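Side-chain contacts in adapter protein mecA 2 (Bacillus subtilis, PDB 3JTN), which delivers unfolded and aggregated proteins, and the competence regulator ComK, to the ClpC protease, this chain being the C-terminal domain, which interacts with ClpC: residues Y5-H8 / D12-Q15; Q15-L20 / E84-H89; Y31-Q36 / T63-Y68. All blocks are in the same frame, centred on the assembly; numbering follows the deposited sequence.

Interaction 1: residues Y5-H8 / D12-Q15; sequences YQFH and DIIQ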
ATOM      1  N   TYR A   5       2.648  -4.009  -3.032  1.00 34.78           N
ATOM      2  CA  TYR A   5       2.506  -3.614  -4.418  1.00 35.18           C
ATOM      3  C   TYR A   5       3.407  -2.436  -4.704  1.00 34.35           C
ATOM      4  O   TYR A   5       3.618  -1.598  -3.838  1.00 35.10           O
ATOM      5  CB  TYR A   5       1.043  -3.293  -4.747  1.00 33.39           C
ATOM      6  CG  TYR A   5       0.337  -4.471  -5.369  1.00 36.83           C
ATOM      7  CD1 TYR A   5      -0.325  -4.350  -6.583  1.00 35.00           C
ATOM      8  CD2 TYR A   5       0.369  -5.718  -4.760  1.00 42.24           C
ATOM      9  CE1 TYR A   5      -0.956  -5.429  -7.159  1.00 39.21           C
ATOM     10  CE2 TYR A   5      -0.260  -6.811  -5.330  1.00 43.76           C
ATOM     11  CZ  TYR A   5      -0.914  -6.662  -6.535  1.00 46.35           C
ATOM     12  OH  TYR A   5      -1.549  -7.738  -7.115  1.00 53.74           O
ATOM     13  N   GLN A   6       3.979  -2.398  -5.901  1.00 33.47           N
ATOM     14  CA  GLN A   6       4.692  -1.214  -6.325  1.00 34.89           C
ATOM     15  C   GLN A   6       3.704  -0.350  -7.083  1.00 41.27           C
ATOM     16  O   GLN A   6       2.692  -0.838  -7.591  1.00 44.15           O
ATOM     17  CB  GLN A   6       5.908  -1.564  -7.184  1.00 36.73           C
ATOM     18  CG  GLN A   6       5.618  -2.259  -8.489  1.00 41.85           C
ATOM     19  CD  GLN A   6       6.897  -2.684  -9.191  1.00 47.73           C
ATOM     20  OE1 GLN A   6       6.935  -3.707  -9.877  1.00 51.44           O
ATOM     21  NE2 GLN A   6       7.962  -1.915  -9.000  1.00 47.82           N
ATOM     22  N   PHE A   7       3.989   0.938  -7.151  1.00 44.30           N
ATOM     23  CA  PHE A   7       3.053   1.868  -7.754  1.00 44.84           C
ATOM     24  C   PHE A   7       3.747   2.786  -8.739  1.00 50.01           C
ATOM     25  O   PHE A   7       4.901   3.165  -8.543  1.00 52.92           O
ATOM     26  CB  PHE A   7       2.299   2.640  -6.668  1.00 38.85           C
ATOM     27  CG  PHE A   7       1.380   1.770  -5.867  1.00 38.71           C
ATOM     28  CD1 PHE A   7       0.062   1.582  -6.265  1.00 37.17           C
ATOM     29  CD2 PHE A   7       1.843   1.094  -4.750  1.00 37.08           C
ATOM     30  CE1 PHE A   7      -0.776   0.757  -5.546  1.00 37.00           C
ATOM     31  CE2 PHE A   7       1.007   0.268  -4.027  1.00 36.34           C
ATOM     32  CZ  PHE A   7      -0.299   0.096  -4.418  1.00 37.24           C
ATOM     33  N   HIS A   8       3.059   3.096  -9.830  1.00 51.90           N
ATOM     34  CA  HIS A   8       3.640   3.943 -10.848  1.00 54.39           C
ATOM     35  C   HIS A   8       3.973   5.293 -10.222  1.00 49.22           C
ATOM     36  O   HIS A   8       5.109   5.760 -10.295  1.00 50.89           O
ATOM     37  CB  HIS A   8       2.682   4.096 -12.025  1.00 59.37           C
ATOM     38  CG  HIS A   8       3.103   5.148 -12.997  1.00 64.96           C
ATOM     39  ND1 HIS A   8       4.293   5.084 -13.687  1.00 67.46           N
ATOM     40  CD2 HIS A   8       2.500   6.297 -13.383  1.00 68.18           C
ATOM     41  CE1 HIS A   8       4.406   6.149 -14.462  1.00 70.41           C
ATOM     42  NE2 HIS A   8       3.331   6.899 -14.297  1.00 71.57           N
ATOM     43  N   ASP A  12      -1.302   6.965  -7.432  1.00 36.59           N
ATOM     44  CA  ASP A  12      -2.023   5.700  -7.518  1.00 34.82           C
ATOM     45  C   ASP A  12      -2.270   5.175  -6.111  1.00 29.46           C
ATOM     46  O   ASP A  12      -3.238   4.458  -5.864  1.00 28.07           O
ATOM     47  CB  ASP A  12      -1.250   4.682  -8.362  1.00 40.58           C
ATOM     48  CG  ASP A  12      -1.221   5.048  -9.847  1.00 46.99           C
ATOM     49  OD1 ASP A  12      -2.304   5.326 -10.414  1.00 53.98           O
ATOM     50  OD2 ASP A  12      -0.121   5.050 -10.449  1.00 44.35           O
ATOM     51  N   ILE A  13      -1.398   5.553  -5.179  1.00 28.78           N
ATOM     52  CA  ILE A  13      -1.588   5.174  -3.782  1.00 27.54           C
ATOM     53  C   ILE A  13      -2.637   6.066  -3.160  1.00 30.40           C
ATOM     54  O   ILE A  13      -3.411   5.618  -2.333  1.00 29.55           O
ATOM     55  CB  ILE A  13      -0.277   5.228  -2.964  1.00 26.62           C
ATOM     56  CG1 ILE A  13       0.767   4.267  -3.552  1.00 25.53           C
ATOM     57  CG2 ILE A  13      -0.529   4.844  -1.500  1.00 28.24           C
ATOM     58  CD1 ILE A  13       2.027   4.121  -2.677  1.00 23.47           C
ATOM     59  N   ILE A  14      -2.699   7.330  -3.574  1.00 34.67           N
ATOM     60  CA  ILE A  14      -3.716   8.215  -3.013  1.00 32.11           C
ATOM     61  C   ILE A  14      -5.085   7.733  -3.451  1.00 33.00           C
ATOM     62  O   ILE A  14      -6.011   7.615  -2.650  1.00 34.70           O
ATOM     63  CB  ILE A  14      -3.497   9.678  -3.408  1.00 32.39           C
ATOM     64  CG1 ILE A  14      -2.379  10.282  -2.558  1.00 34.91           C
ATOM     65  CG2 ILE A  14      -4.776  10.480  -3.207  1.00 30.28           C
ATOM     66  CD1 ILE A  14      -1.789  11.537  -3.135  1.00 38.88           C
ATOM     67  N   GLN A  15      -5.190   7.428  -4.734  1.00 30.68           N
ATOM     68  CA  GLN A  15      -6.415   6.929  -5.321  1.00 25.05           C
ATOM     69  C   GLN A  15      -6.802   5.576  -4.714  1.00 29.48           C
ATOM     70  O   GLN A  15      -7.920   5.371  -4.251  1.00 29.83           O
ATOM     71  CB  GLN A  15      -6.188   6.797  -6.820  1.00 30.71           C
ATOM     72  CG  GLN A  15      -6.225   8.139  -7.549  1.00 39.49           C
ATOM     73  CD  GLN A  15      -5.751   8.050  -8.991  1.00 46.13           C
ATOM     74  OE1 GLN A  15      -4.937   7.194  -9.343  1.00 46.08           O
ATOM     75  NE2 GLN A  15      -6.248   8.953  -9.832  1.00 52.81           N
TER
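Ile-13 lays its CG1 over one face of the Phe-7 ring. CG1 stands 3.4 Å above the ring plane, offset toward the rim, and 3.7 Å from the ring centroid, which makes this a CH-pi contact. The closest ring carbon is Phe-7 CG, 3.5 Å from Ile-13 CG1. The end of the branch runs on past that side of the ring, with Ile-13 CD1 3.7 Å from Phe-7 CD2. The two side chains cross at about a right angle. CG1 of Ile-13 can reach the ring because it lies anti to the carbonyl carbon (chi1 -60°), which carries the branch from the helix toward the strand. Beside this pair, Asp-12 puts its CB 4.0 Å from Phe-7 CD1, and its carboxylate turns to His-8, just beyond Phe-7. There Asp-12 OD2 lies 3.4 Å from His-8 CB. This is a van der Waals contact; the imidazole is not bonded to the acid. A short link through His-8 and Ser-9 joins strand 3-7 to helix 10-22. The contact closes this tight beta-to-alpha connection and seats the first turns of the helix on the antiparallel sheet. The same OD2 takes a weak hydrogen bond from the backbone N of Ser-9, inside the connection, which probably helps to fix the carboxylate. Further out, Phe-7 is held by backbone bonding to Tyr-37 of the neighbouring strand, and its ring also packs on Leu-39. Ile-13 touches Tyr-37 on the sheet and Ile-86 on helix 82-87.

Interaction 2: residues Q15-L20 / E84-H89; sequences QLSESL and ETIQTH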
ATOM      1  N   GLN A  15      -5.190   7.428  -4.734  1.00 30.68           N
ATOM      2  CA  GLN A  15      -6.415   6.929  -5.321  1.00 25.05           C
ATOM      3  C   GLN A  15      -6.802   5.576  -4.714  1.00 29.48           C
ATOM      4  O   GLN A  15      -7.920   5.371  -4.251  1.00 29.83           O
ATOM      5  CB  GLN A  15      -6.188   6.797  -6.820  1.00 30.71           C
ATOM      6  CG  GLN A  15      -6.225   8.139  -7.549  1.00 39.49           C
ATOM      7  CD  GLN A  15      -5.751   8.050  -8.991  1.00 46.13           C
ATOM      8  OE1 GLN A  15      -4.937   7.194  -9.343  1.00 46.08           O
ATOM      9  NE2 GLN A  15      -6.248   8.953  -9.832  1.00 52.81           N
ATOM     10  N   LEU A  16      -5.863   4.644  -4.725  1.00 29.71           N
ATOM     11  CA  LEU A  16      -6.046   3.383  -4.028  1.00 27.65           C
ATOM     12  C   LEU A  16      -6.627   3.591  -2.639  1.00 27.66           C
ATOM     13  O   LEU A  16      -7.539   2.881  -2.220  1.00 31.85           O
ATOM     14  CB  LEU A  16      -4.699   2.677  -3.911  1.00 26.40           C
ATOM     15  CG  LEU A  16      -4.624   1.532  -2.913  1.00 27.51           C
ATOM     16  CD1 LEU A  16      -5.500   0.386  -3.363  1.00 27.08           C
ATOM     17  CD2 LEU A  16      -3.187   1.084  -2.802  1.00 24.54           C
ATOM     18  N   SER A  17      -6.088   4.561  -1.918  1.00 28.54           N
ATOM     19  CA  SER A  17      -6.490   4.798  -0.534  1.00 31.74           C
ATOM     20  C   SER A  17      -7.982   4.961  -0.374  1.00 33.16           C
ATOM     21  O   SER A  17      -8.556   4.549   0.634  1.00 35.95           O
ATOM     22  CB  SER A  17      -5.802   6.041   0.006  1.00 32.63           C
ATOM     23  OG  SER A  17      -4.411   5.826   0.017  1.00 42.42           O
ATOM     24  N   GLU A  18      -8.609   5.573  -1.360  1.00 30.66           N
ATOM     25  CA  GLU A  18     -10.056   5.749  -1.324  1.00 36.25           C
ATOM     26  C   GLU A  18     -10.746   4.398  -1.342  1.00 32.61           C
ATOM     27  O   GLU A  18     -11.728   4.175  -0.634  1.00 38.49           O
ATOM     28  CB  GLU A  18     -10.535   6.599  -2.510  1.00 42.87           C
ATOM     29  CG  GLU A  18     -12.051   6.760  -2.577  1.00 50.70           C
ATOM     30  CD  GLU A  18     -12.673   7.078  -1.222  1.00 57.88           C
ATOM     31  OE1 GLU A  18     -13.497   6.270  -0.733  1.00 58.63           O
ATOM     32  OE2 GLU A  18     -12.329   8.132  -0.641  1.00 60.24           O
ATOM     33  N   SER A  19     -10.223   3.484  -2.146  1.00 28.12           N
ATOM     34  CA  SER A  19     -10.842   2.174  -2.271  1.00 30.36           C
ATOM     35  C   SER A  19     -10.570   1.390  -0.990  1.00 26.83           C
ATOM     36  O   SER A  19     -11.479   0.792  -0.426  1.00 27.91           O
ATOM     37  CB  SER A  19     -10.304   1.426  -3.487  1.00 33.30           C
ATOM     38  OG  SER A  19     -10.733   2.047  -4.680  1.00 42.67           O
ATOM     39  N   LEU A  20      -9.327   1.426  -0.514  1.00 26.77           N
ATOM     40  CA  LEU A  20      -8.980   0.705   0.716  1.00 30.86           C
ATOM     41  C   LEU A  20      -9.805   1.187   1.912  1.00 31.97           C
ATOM     42  O   LEU A  20     -10.301   0.381   2.700  1.00 34.16           O
ATOM     43  CB  LEU A  20      -7.482   0.807   1.015  1.00 29.90           C
ATOM     44  CG  LEU A  20      -6.516   0.223  -0.018  1.00 29.18           C
ATOM     45  CD1 LEU A  20      -5.129   0.128   0.577  1.00 27.53           C
ATOM     46  CD2 LEU A  20      -6.987  -1.132  -0.485  1.00 32.56           C
ATOM     47  N   GLU A  84      -5.159   6.006   6.141  1.00 31.46           N
ATOM     48  CA  GLU A  84      -5.876   6.968   6.943  1.00 36.47           C
ATOM     49  C   GLU A  84      -5.171   8.315   6.899  1.00 36.37           C
ATOM     50  O   GLU A  84      -5.818   9.351   6.943  1.00 35.53           O
ATOM     51  CB  GLU A  84      -6.039   6.490   8.380  1.00 43.54           C
ATOM     52  CG  GLU A  84      -5.009   7.003   9.334  1.00 52.65           C
ATOM     53  CD  GLU A  84      -5.635   7.445  10.634  1.00 61.67           C
ATOM     54  OE1 GLU A  84      -6.121   8.596  10.694  1.00 66.75           O
ATOM     55  OE2 GLU A  84      -5.647   6.643  11.591  1.00 62.95           O
ATOM     56  N   THR A  85      -3.846   8.289   6.803  1.00 36.28           N
ATOM     57  CA  THR A  85      -3.062   9.502   6.621  1.00 35.20           C
ATOM     58  C   THR A  85      -3.429  10.180   5.311  1.00 29.75           C
ATOM     59  O   THR A  85      -3.629  11.381   5.260  1.00 30.77           O
ATOM     60  CB  THR A  85      -1.573   9.190   6.587  1.00 37.24           C
ATOM     61  OG1 THR A  85      -1.144   8.801   7.894  1.00 40.89           O
ATOM     62  CG2 THR A  85      -0.786  10.419   6.126  1.00 37.01           C
ATOM     63  N   ILE A  86      -3.510   9.391   4.250  1.00 33.39           N
ATOM     64  CA  ILE A  86      -3.882   9.903   2.944  1.00 33.19           C
ATOM     65  C   ILE A  86      -5.323  10.385   2.931  1.00 40.10           C
ATOM     66  O   ILE A  86      -5.598  11.517   2.544  1.00 44.92           O
ATOM     67  CB  ILE A  86      -3.701   8.835   1.875  1.00 31.93           C
ATOM     68  CG1 ILE A  86      -2.212   8.597   1.630  1.00 35.28           C
ATOM     69  CG2 ILE A  86      -4.390   9.253   0.594  1.00 30.91           C
ATOM     70  CD1 ILE A  86      -1.925   7.605   0.527  1.00 36.42           C
ATOM     71  N   GLN A  87      -6.245   9.527   3.354  1.00 39.55           N
ATOM     72  CA  GLN A  87      -7.659   9.870   3.305  1.00 39.46           C
ATOM     73  C   GLN A  87      -7.946  11.065   4.175  1.00 43.42           C
ATOM     74  O   GLN A  87      -8.913  11.785   3.946  1.00 44.13           O
ATOM     75  CB  GLN A  87      -8.536   8.698   3.732  1.00 34.99           C
ATOM     76  CG  GLN A  87      -8.547   7.586   2.736  1.00 36.97           C
ATOM     77  CD  GLN A  87      -8.990   8.054   1.379  1.00 43.71           C
ATOM     78  OE1 GLN A  87      -8.187   8.142   0.452  1.00 46.03           O
ATOM     79  NE2 GLN A  87     -10.273   8.373   1.252  1.00 47.11           N
ATOM     80  N   THR A  88      -7.098  11.278   5.174  1.00 47.15           N
ATOM     81  CA  THR A  88      -7.317  12.365   6.111  1.00 52.46           C
ATOM     82  C   THR A  88      -6.832  13.691   5.525  1.00 57.87           C
ATOM     83  O   THR A  88      -6.838  14.718   6.202  1.00 62.22           O
ATOM     84  CB  THR A  88      -6.648  12.082   7.466  1.00 56.41           C
ATOM     85  OG1 THR A  88      -7.384  12.724   8.513  1.00 61.18           O
ATOM     86  CG2 THR A  88      -5.205  12.562   7.475  1.00 57.19           C
ATOM     87  N   HIS A  89      -6.426  13.658   4.257  1.00 56.55           N
ATOM     88  CA  HIS A  89      -5.964  14.858   3.554  1.00 58.52           C
ATOM     89  C   HIS A  89      -6.670  15.002   2.211  1.00 55.94           C
ATOM     90  O   HIS A  89      -7.021  16.101   1.798  1.00 56.05           O
ATOM     91  CB  HIS A  89      -4.446  14.805   3.317  1.00 59.16           C
ATOM     92  CG  HIS A  89      -3.629  14.988   4.558  1.00 58.91           C
ATOM     93  ND1 HIS A  89      -3.326  16.229   5.073  1.00 61.16           N
ATOM     94  CD2 HIS A  89      -3.043  14.087   5.380  1.00 58.62           C
ATOM     95  CE1 HIS A  89      -2.596  16.085   6.164  1.00 62.97           C
ATOM     96  NE2 HIS A  89      -2.407  14.794   6.371  1.00 60.86           N
TER
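Ser-17 and Gln-87 have the most surface buried here, and Ile-86 completes the centre. Ser-17 points at helix 82-87 and meets two residues there. Its OG lies 3.1 Å from Ile-86 CD1, a tight approach of a polar atom to a methyl group. Ser-17 CB is 3.6 Å from Ile-86 CG2. The hydroxyl is hydrogen-bonded to the backbone O of Ile-13 in its own helix, which is consistent with its lying against an apolar methyl. Gln-87 folds its chain at chi2 (-57°) and brings the amide across the backbone of Ser-17. Its OE1 lies 3.2 Å from Ser-17 CB. The other end of the amide turns to Glu-18, where Gln-87 NE2 gives a weak hydrogen bond of 2.8 Å to Glu-18 OE2. The N-H...O angle is only 129°, and the amide and carboxylate planes stand 79° apart. This polar pair lies on the solvent side, where Glu-18 is exposed. This is plain helix-helix packing: the C-terminal helix 82-87 lies against the middle of helix 10-22 at a small serine. Ile-86 also touches Phe-10, Ile-13 and Ile-14, while Leu-16 and Leu-20 of helix 10-22 reach helix 49-59 and strand 36-41.

Interaction 3: residues Y31-Q36 / T63-Y68; sequences YHYDGQ and TTLTIY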
ATOM      1  N   TYR A  31       6.306   2.585   1.497  1.00 29.04           N
ATOM      2  CA  TYR A  31       7.747   2.747   1.399  1.00 31.82           C
ATOM      3  C   TYR A  31       8.110   3.455   0.107  1.00 33.38           C
ATOM      4  O   TYR A  31       7.395   3.346  -0.877  1.00 30.60           O
ATOM      5  CB  TYR A  31       8.442   1.388   1.398  1.00 37.39           C
ATOM      6  CG  TYR A  31       8.274   0.600   2.668  1.00 42.37           C
ATOM      7  CD1 TYR A  31       9.082   0.843   3.771  1.00 47.34           C
ATOM      8  CD2 TYR A  31       7.315  -0.397   2.762  1.00 47.47           C
ATOM      9  CE1 TYR A  31       8.934   0.111   4.947  1.00 52.20           C
ATOM     10  CE2 TYR A  31       7.160  -1.135   3.926  1.00 51.04           C
ATOM     11  CZ  TYR A  31       7.971  -0.876   5.016  1.00 54.93           C
ATOM     12  OH  TYR A  31       7.812  -1.612   6.175  1.00 61.59           O
ATOM     13  N   HIS A  32       9.230   4.175   0.114  1.00 36.51           N
ATOM     14  CA  HIS A  32       9.806   4.680  -1.125  1.00 37.58           C
ATOM     15  C   HIS A  32      11.145   4.005  -1.314  1.00 39.76           C
ATOM     16  O   HIS A  32      12.017   4.083  -0.458  1.00 40.68           O
ATOM     17  CB  HIS A  32       9.980   6.200  -1.109  1.00 37.18           C
ATOM     18  CG  HIS A  32      10.553   6.745  -2.380  1.00 44.06           C
ATOM     19  ND1 HIS A  32       9.804   6.901  -3.526  1.00 46.82           N
ATOM     20  CD2 HIS A  32      11.804   7.157  -2.690  1.00 48.86           C
ATOM     21  CE1 HIS A  32      10.567   7.394  -4.486  1.00 49.01           C
ATOM     22  NE2 HIS A  32      11.786   7.558  -4.004  1.00 50.47           N
ATOM     23  N   TYR A  33      11.306   3.333  -2.439  1.00 41.34           N
ATOM     24  CA  TYR A  33      12.524   2.596  -2.692  1.00 47.36           C
ATOM     25  C   TYR A  33      12.809   2.597  -4.184  1.00 51.15           C
ATOM     26  O   TYR A  33      11.916   2.340  -4.990  1.00 50.65           O
ATOM     27  CB  TYR A  33      12.395   1.167  -2.147  1.00 47.88           C
ATOM     28  CG  TYR A  33      13.550   0.268  -2.511  1.00 53.31           C
ATOM     29  CD1 TYR A  33      14.764   0.350  -1.835  1.00 55.71           C
ATOM     30  CD2 TYR A  33      13.434  -0.658  -3.539  1.00 56.45           C
ATOM     31  CE1 TYR A  33      15.821  -0.465  -2.171  1.00 58.10           C
ATOM     32  CE2 TYR A  33      14.491  -1.482  -3.884  1.00 58.47           C
ATOM     33  CZ  TYR A  33      15.680  -1.380  -3.196  1.00 60.21           C
ATOM     34  OH  TYR A  33      16.731  -2.200  -3.537  1.00 63.87           O
ATOM     35  N   ASP A  34      14.047   2.909  -4.554  1.00 56.87           N
ATOM     36  CA  ASP A  34      14.444   2.872  -5.955  1.00 60.45           C
ATOM     37  C   ASP A  34      13.523   3.740  -6.825  1.00 59.30           C
ATOM     38  O   ASP A  34      13.121   3.333  -7.916  1.00 58.49           O
ATOM     39  CB  ASP A  34      14.438   1.424  -6.459  1.00 63.04           C
ATOM     40  CG  ASP A  34      15.408   1.194  -7.604  1.00 66.83           C
ATOM     41  OD1 ASP A  34      16.569   1.654  -7.510  1.00 66.43           O
ATOM     42  OD2 ASP A  34      15.007   0.534  -8.591  1.00 69.60           O
ATOM     43  N   GLY A  35      13.184   4.930  -6.338  1.00 58.13           N
ATOM     44  CA  GLY A  35      12.350   5.843  -7.102  1.00 57.30           C
ATOM     45  C   GLY A  35      10.912   5.392  -7.310  1.00 53.21           C
ATOM     46  O   GLY A  35      10.203   5.915  -8.175  1.00 51.63           O
ATOM     47  N   GLN A  36      10.469   4.416  -6.526  1.00 49.95           N
ATOM     48  CA  GLN A  36       9.069   4.015  -6.569  1.00 45.84           C
ATOM     49  C   GLN A  36       8.476   3.923  -5.183  1.00 40.26           C
ATOM     50  O   GLN A  36       9.188   3.745  -4.202  1.00 42.93           O
ATOM     51  CB  GLN A  36       8.883   2.686  -7.311  1.00 49.11           C
ATOM     52  CG  GLN A  36       8.591   2.851  -8.791  1.00 54.04           C
ATOM     53  CD  GLN A  36       7.984   1.607  -9.405  1.00 59.99           C
ATOM     54  OE1 GLN A  36       7.670   0.645  -8.704  1.00 59.64           O
ATOM     55  NE2 GLN A  36       7.802   1.624 -10.723  1.00 63.74           N
ATOM     56  N   THR A  63       5.194  -6.791  -6.759  1.00 36.59           N
ATOM     57  CA  THR A  63       6.621  -6.555  -6.725  1.00 35.12           C
ATOM     58  C   THR A  63       7.223  -7.815  -6.142  1.00 37.10           C
ATOM     59  O   THR A  63       6.572  -8.495  -5.349  1.00 35.50           O
ATOM     60  CB  THR A  63       6.951  -5.319  -5.864  1.00 32.42           C
ATOM     61  OG1 THR A  63       8.369  -5.178  -5.724  1.00 35.29           O
ATOM     62  CG2 THR A  63       6.312  -5.446  -4.491  1.00 32.31           C
ATOM     63  N   THR A  64       8.444  -8.150  -6.548  1.00 41.33           N
ATOM     64  CA  THR A  64       9.127  -9.306  -5.978  1.00 46.51           C
ATOM     65  C   THR A  64       9.901  -8.888  -4.734  1.00 50.77           C
ATOM     66  O   THR A  64      10.484  -9.720  -4.042  1.00 55.31           O
ATOM     67  CB  THR A  64      10.088  -9.973  -6.981  1.00 47.70           C
ATOM     68  OG1 THR A  64      11.157  -9.072  -7.292  1.00 43.05           O
ATOM     69  CG2 THR A  64       9.345 -10.368  -8.263  1.00 47.26           C
ATOM     70  N   LEU A  65       9.895  -7.590  -4.450  1.00 50.86           N
ATOM     71  CA  LEU A  65      10.618  -7.078  -3.296  1.00 53.30           C
ATOM     72  C   LEU A  65      10.221  -7.823  -2.034  1.00 51.45           C
ATOM     73  O   LEU A  65       9.163  -8.430  -1.974  1.00 48.72           O
ATOM     74  CB  LEU A  65      10.373  -5.582  -3.119  1.00 54.39           C
ATOM     75  CG  LEU A  65      11.461  -4.676  -3.692  1.00 58.73           C
ATOM     76  CD1 LEU A  65      11.669  -4.947  -5.171  1.00 59.90           C
ATOM     77  CD2 LEU A  65      11.088  -3.236  -3.456  1.00 59.12           C
ATOM     78  N   THR A  66      11.095  -7.801  -1.036  1.00 51.36           N
ATOM     79  CA  THR A  66      10.731  -8.275   0.285  1.00 46.00           C
ATOM     80  C   THR A  66      10.430  -7.056   1.142  1.00 40.53           C
ATOM     81  O   THR A  66      10.837  -5.934   0.804  1.00 37.64           O
ATOM     82  CB  THR A  66      11.857  -9.107   0.900  1.00 51.37           C
ATOM     83  OG1 THR A  66      13.017  -8.285   1.096  1.00 52.40           O
ATOM     84  CG2 THR A  66      12.212 -10.246  -0.030  1.00 54.63           C
ATOM     85  N   ILE A  67       9.695  -7.251   2.234  1.00 42.31           N
ATOM     86  CA  ILE A  67       9.469  -6.158   3.178  1.00 42.03           C
ATOM     87  C   ILE A  67      10.794  -5.862   3.861  1.00 39.97           C
ATOM     88  O   ILE A  67      11.031  -4.745   4.320  1.00 39.60           O
ATOM     89  CB  ILE A  67       8.418  -6.510   4.248  1.00 45.78           C
ATOM     90  CG1 ILE A  67       8.034  -5.269   5.059  1.00 47.60           C
ATOM     91  CG2 ILE A  67       8.939  -7.605   5.176  1.00 46.99           C
ATOM     92  CD1 ILE A  67       7.033  -4.364   4.365  1.00 47.76           C
ATOM     93  N   TYR A  68      11.651  -6.881   3.924  1.00 42.37           N
ATOM     94  CA  TYR A  68      13.007  -6.720   4.448  1.00 46.12           C
ATOM     95  C   TYR A  68      13.786  -5.726   3.592  1.00 46.70           C
ATOM     96  O   TYR A  68      14.356  -4.762   4.103  1.00 48.65           O
ATOM     97  CB  TYR A  68      13.756  -8.056   4.506  1.00 50.08           C
ATOM     98  CG  TYR A  68      15.196  -7.876   4.939  1.00 53.42           C
ATOM     99  CD1 TYR A  68      15.525  -7.787   6.281  1.00 56.92           C
ATOM    100  CD2 TYR A  68      16.212  -7.740   4.003  1.00 55.60           C
ATOM    101  CE1 TYR A  68      16.834  -7.592   6.688  1.00 63.00           C
ATOM    102  CE2 TYR A  68      17.521  -7.549   4.394  1.00 60.34           C
ATOM    103  CZ  TYR A  68      17.830  -7.472   5.739  1.00 64.07           C
ATOM    104  OH  TYR A  68      19.132  -7.279   6.142  1.00 68.33           O
TER
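In Ile-67 the CG1 branch is anti to the backbone N (chi1 -170°), and a turn at chi2 (80°) brings CD1 to the outer part of the Tyr-31 ring. Tyr-31 comes to meet it with CG anti to its own carbonyl carbon (chi1 -64°). Ile-67 CD1 lies 3.3 Å from Tyr-31 CE2, and the same methyl is 3.4 Å from Tyr-31 OH. One methyl thus touches both ring carbon and phenol oxygen. The two side chains meet at about a right angle. A second, separate pair lies nearer the turn: Leu-65 CD2 rests 3.5 Å from Tyr-33 CD2 and 3.9 Å from Tyr-33 CE2. Swapping Tyr-31 for an alanine would probably leave the CD1 end of Ile-67 without its ring partner and open a gap between strand 29-33 and the start of helix 67-73.

Local bonds shape the turn and the loop. Tyr-33 to Gln-36 form a type I' turn, the hairpin connection between strands 29-33 and 36-41. Across it, Tyr-33 N bonds to Gln-36 O at 2.8 Å. On the other segment Thr-63 OG1 accepts from Leu-65 N at 3.1 Å, an ST turn. Thr-66 is the N-cap of helix 67-73, its OG1 bonded to Arg-69 N. These bonds help set the backbone from which Leu-65 and Ile-67 project. Strand 29-33 is also held by backbone bonds, Tyr-31 with Phe-38 and His-32 with Lys-75. Tyr-31 and Tyr-33 both touch Leu-70 of helix 67-73, while Leu-65 packs on Phe-38. Across the two segments the hold is probably mostly apolar packing of methyl groups on aromatic side chains, with Tyr-31 OH meeting a methyl and not a polar partner there.

Interactions 1 and 2 both use helix 10-22. In interaction 1 the helix meets strand 3-7; in interaction 2 it meets helix 82-87. They also touch directly, with Ile-13 CG2 3.7 Å from Ile-86 CD1. Interaction 3 joins the hairpin end of strand 29-33 to the loop before helix 67-73 and its first residue, about 20 Å from interaction 2 between centres. A probable hydrogen bond from Gln-6 to Gln-36 ties it to interaction 1. Interaction 1 lies nearest the chain's centre, about 7 Å between centres, against 10 and 11 Å for interactions 2 and 3. Interactions 1 and 3 rest on aromatic-aliphatic packing. Interaction 2 has no aromatic ring: a serine meets an isoleucine and a glutamine, and a weak bond joins Glu-18 to Gln-87 at the surface.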